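PDB 5HT7: Beta/gamma crystallin 'Greek key' domain-containing protein from Methanosaeta thermophila PT, which binds transition-metal ions such as iron(II) through a trimeric βγ-crystallin domain, its wider role being uncharacterised. Local coordinates for residues V13-F18 and A22-D27. Residues are numbered along the deposited sequence; the frame is centred on the assembly and turned at random.
Sequences VHKHIF and ADVGAD. With FE2 (Fe (II) ion), chain D.
Lys15 reaches from strand 14-16 to the loop segment 22-27, and its NZ forms a salt bridge with Asp27, giving a hydrogen bond of 2.8 Å to OD2. The carboxylate and the lysine approach from opposite directions, and OD2 accepts through its anti lone pair, away from OD1. Lys15 leaves the backbone with CG anti to N (chi1 180°) and stays extended until a bend at chi4 (60°) turns the ammonium group. NZ also meets Asp21 OD2 in a second salt bridge and gives a hydrogen bond of 3.1 Å to a water. The same water can donate to Asp23 O at 2.8 Å, though other acceptors compete for its protons. Two carboxylates beside one buried ammonium would probably favour its charged form. Lys15 CE touches Val24 CG1 at 4.0 Å. In this βγ-crystallin Greek key domain, strand 14-16 borders, within this chain, one four-stranded antiparallel sheet, while 22-27 begins the long loop leading from strand 20-21 of the other sheet back to strand 36-39 of the first. A short 3-10 turn shapes the loop, with Ala26 N bonded to Asp23 O and Asp27 N to Val24 O. Asp27 OD1 accepts from Ala29 N and from Gly12 N of the second subunit, so both carboxylate oxygens are engaged. His14 and His16, flanking Lys15, bind iron(II) through NE2, at 2.2 Å from His14 NE2 and 2.3 Å from His16 NE2; the equivalent histidines of the second and third subunits complete six nitrogen ligands at the centre of the trimer.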
ATOM      1  N   VAL A  13      -5.585  -9.080  -3.225  1.00 23.87           N
ATOM      2  CA  VAL A  13      -4.405  -8.745  -2.431  1.00 21.30           C
ATOM      3  C   VAL A  13      -3.378  -8.028  -3.319  1.00 23.46           C
ATOM      4  O   VAL A  13      -3.291  -8.284  -4.514  1.00 21.11           O
ATOM      5  CB  VAL A  13      -3.751  -9.993  -1.780  1.00 25.14           C
ATOM      6  CG1 VAL A  13      -4.671 -10.578  -0.705  1.00 28.37           C
ATOM      7  CG2 VAL A  13      -3.418 -11.043  -2.825  1.00 26.70           C
ATOM      8  N   HIS A  14      -2.639  -7.091  -2.734  1.00 22.11           N
ATOM      9  CA  HIS A  14      -1.712  -6.301  -3.526  1.00 18.31           C
ATOM     10  C   HIS A  14      -0.332  -6.321  -2.895  1.00 20.28           C
ATOM     11  O   HIS A  14      -0.175  -6.692  -1.728  1.00 21.17           O
ATOM     12  CB  HIS A  14      -2.228  -4.868  -3.683  1.00 21.16           C
ATOM     13  CG  HIS A  14      -2.178  -4.063  -2.426  1.00 18.82           C
ATOM     14  ND1 HIS A  14      -3.212  -4.037  -1.516  1.00 18.58           N
ATOM     15  CD2 HIS A  14      -1.224  -3.233  -1.938  1.00 18.50           C
ATOM     16  CE1 HIS A  14      -2.895  -3.234  -0.513  1.00 22.79           C
ATOM     17  NE2 HIS A  14      -1.689  -2.744  -0.744  1.00 19.77           N
ATOM     18  N   LYS A  15       0.660  -5.922  -3.683  1.00 19.01           N
ATOM     19  CA  LYS A  15       2.055  -5.965  -3.292  1.00 20.90           C
ATOM     20  C   LYS A  15       2.772  -4.728  -3.823  1.00 18.93           C
ATOM     21  O   LYS A  15       2.742  -4.471  -5.018  1.00 17.17           O
ATOM     22  CB  LYS A  15       2.713  -7.241  -3.834  1.00 18.49           C
ATOM     23  CG  LYS A  15       4.189  -7.407  -3.491  1.00 19.67           C
ATOM     24  CD  LYS A  15       4.688  -8.767  -3.987  1.00 23.77           C
ATOM     25  CE  LYS A  15       6.213  -8.795  -4.007  1.00 25.60           C
ATOM     26  NZ  LYS A  15       6.804  -8.578  -2.674  1.00 22.63           N
ATOM     27  N   HIS A  16       3.415  -3.981  -2.932  1.00 19.35           N
ATOM     28  CA  HIS A  16       4.189  -2.803  -3.307  1.00 18.84           C
ATOM     29  C   HIS A  16       5.608  -3.164  -3.659  1.00 20.82           C
ATOM     30  O   HIS A  16       6.276  -3.889  -2.904  1.00 20.38           O
ATOM     31  CB  HIS A  16       4.224  -1.797  -2.161  1.00 18.07           C
ATOM     32  CG  HIS A  16       2.871  -1.281  -1.795  1.00 17.83           C
ATOM     33  ND1 HIS A  16       2.281  -0.231  -2.454  1.00 19.96           N
ATOM     34  CD2 HIS A  16       1.982  -1.695  -0.862  1.00 19.79           C
ATOM     35  CE1 HIS A  16       1.089   0.001  -1.930  1.00 21.11           C
ATOM     36  NE2 HIS A  16       0.884  -0.875  -0.963  1.00 16.32           N
ATOM     37  N   ILE A  17       6.078  -2.627  -4.777  1.00 19.07           N
ATOM     38  CA  ILE A  17       7.446  -2.869  -5.223  1.00 21.87           C
ATOM     39  C   ILE A  17       8.226  -1.565  -5.189  1.00 22.90           C
ATOM     40  O   ILE A  17       7.843  -0.596  -5.843  1.00 22.89           O
ATOM     41  CB  ILE A  17       7.501  -3.428  -6.653  1.00 23.16           C
ATOM     42  CG1 ILE A  17       6.463  -4.540  -6.839  1.00 23.23           C
ATOM     43  CG2 ILE A  17       8.900  -3.929  -6.955  1.00 24.27           C
ATOM     44  CD1 ILE A  17       6.799  -5.787  -6.076  1.00 23.18           C
ATOM     45  N   PHE A  18       9.309  -1.538  -4.420  1.00 23.15           N
ATOM     46  CA  PHE A  18      10.131  -0.346  -4.334  1.00 27.68           C
ATOM     47  C   PHE A  18      11.453  -0.628  -5.014  1.00 25.02           C
ATOM     48  O   PHE A  18      12.242  -1.440  -4.528  1.00 25.94           O
ATOM     49  CB  PHE A  18      10.311   0.082  -2.873  1.00 27.94           C
ATOM     50  CG  PHE A  18       9.041   0.610  -2.252  1.00 26.17           C
ATOM     51  CD1 PHE A  18       8.667   1.930  -2.439  1.00 25.37           C
ATOM     52  CD2 PHE A  18       8.205  -0.222  -1.524  1.00 27.93           C
ATOM     53  CE1 PHE A  18       7.487   2.413  -1.895  1.00 31.40           C
ATOM     54  CE2 PHE A  18       7.026   0.257  -0.974  1.00 24.42           C
ATOM     55  CZ  PHE A  18       6.667   1.571  -1.157  1.00 28.84           C
ATOM     56  N   ALA A  22      13.783  -9.070  -6.489  1.00 26.52           N
ATOM     57  CA  ALA A  22      14.518 -10.133  -7.167  1.00 28.83           C
ATOM     58  C   ALA A  22      13.817 -11.481  -7.056  1.00 28.74           C
ATOM     59  O   ALA A  22      14.243 -12.450  -7.670  1.00 26.35           O
ATOM     60  CB  ALA A  22      15.957 -10.240  -6.609  1.00 25.38           C
ATOM     61  N   ASP A  23      12.744 -11.549  -6.273  1.00 27.74           N
ATOM     62  CA  ASP A  23      12.093 -12.833  -6.027  1.00 26.03           C
ATOM     63  C   ASP A  23      10.653 -12.624  -5.575  1.00 25.34           C
ATOM     64  O   ASP A  23      10.345 -12.813  -4.403  1.00 26.75           O
ATOM     65  CB  ASP A  23      12.892 -13.609  -4.981  1.00 30.80           C
ATOM     66  CG  ASP A  23      12.666 -15.113  -5.035  1.00 31.11           C
ATOM     67  OD1 ASP A  23      11.947 -15.612  -5.918  1.00 29.35           O
ATOM     68  OD2 ASP A  23      13.246 -15.799  -4.171  1.00 34.97           O
ATOM     69  N   VAL A  24       9.787 -12.215  -6.501  1.00 24.77           N
ATOM     70  CA  VAL A  24       8.393 -11.905  -6.162  1.00 25.36           C
ATOM     71  C   VAL A  24       7.714 -13.117  -5.521  1.00 29.24           C
ATOM     72  O   VAL A  24       6.978 -12.987  -4.531  1.00 30.36           O
ATOM     73  CB  VAL A  24       7.584 -11.453  -7.401  1.00 23.68           C
ATOM     74  CG1 VAL A  24       6.094 -11.375  -7.065  1.00 27.15           C
ATOM     75  CG2 VAL A  24       8.072 -10.112  -7.915  1.00 26.95           C
ATOM     76  N   GLY A  25       8.018 -14.303  -6.044  1.00 27.34           N
ATOM     77  CA  GLY A  25       7.391 -15.535  -5.580  1.00 27.65           C
ATOM     78  C   GLY A  25       7.823 -16.009  -4.203  1.00 28.73           C
ATOM     79  O   GLY A  25       7.270 -16.965  -3.661  1.00 30.19           O
ATOM     80  N   ALA A  26       8.826 -15.349  -3.637  1.00 27.08           N
ATOM     81  CA  ALA A  26       9.296 -15.677  -2.300  1.00 30.73           C
ATOM     82  C   ALA A  26       8.420 -15.002  -1.239  1.00 31.32           C
ATOM     83  O   ALA A  26       8.550 -15.286  -0.053  1.00 33.10           O
ATOM     84  CB  ALA A  26      10.766 -15.267  -2.138  1.00 30.54           C
ATOM     85  N   ASP A  27       7.524 -14.121  -1.676  1.00 28.16           N
ATOM     86  CA  ASP A  27       6.617 -13.412  -0.775  1.00 29.66           C
ATOM     87  C   ASP A  27       5.394 -14.266  -0.472  1.00 30.56           C
ATOM     88  O   ASP A  27       4.459 -14.305  -1.260  1.00 30.99           O
ATOM     89  CB  ASP A  27       6.178 -12.071  -1.379  1.00 27.76           C
ATOM     90  CG  ASP A  27       5.550 -11.137  -0.341  1.00 27.21           C
ATOM     91  OD1 ASP A  27       5.166 -11.622   0.742  1.00 24.62           O
ATOM     92  OD2 ASP A  27       5.456  -9.920  -0.611  1.00 24.17           O
TER
HETATM   93 FE   FE2 D 101      -0.793  -1.140   0.544  1.00 21.91          FE
HETATM   94  O   HOH W   1       8.937 -10.725  -3.106  1.00 33.61           O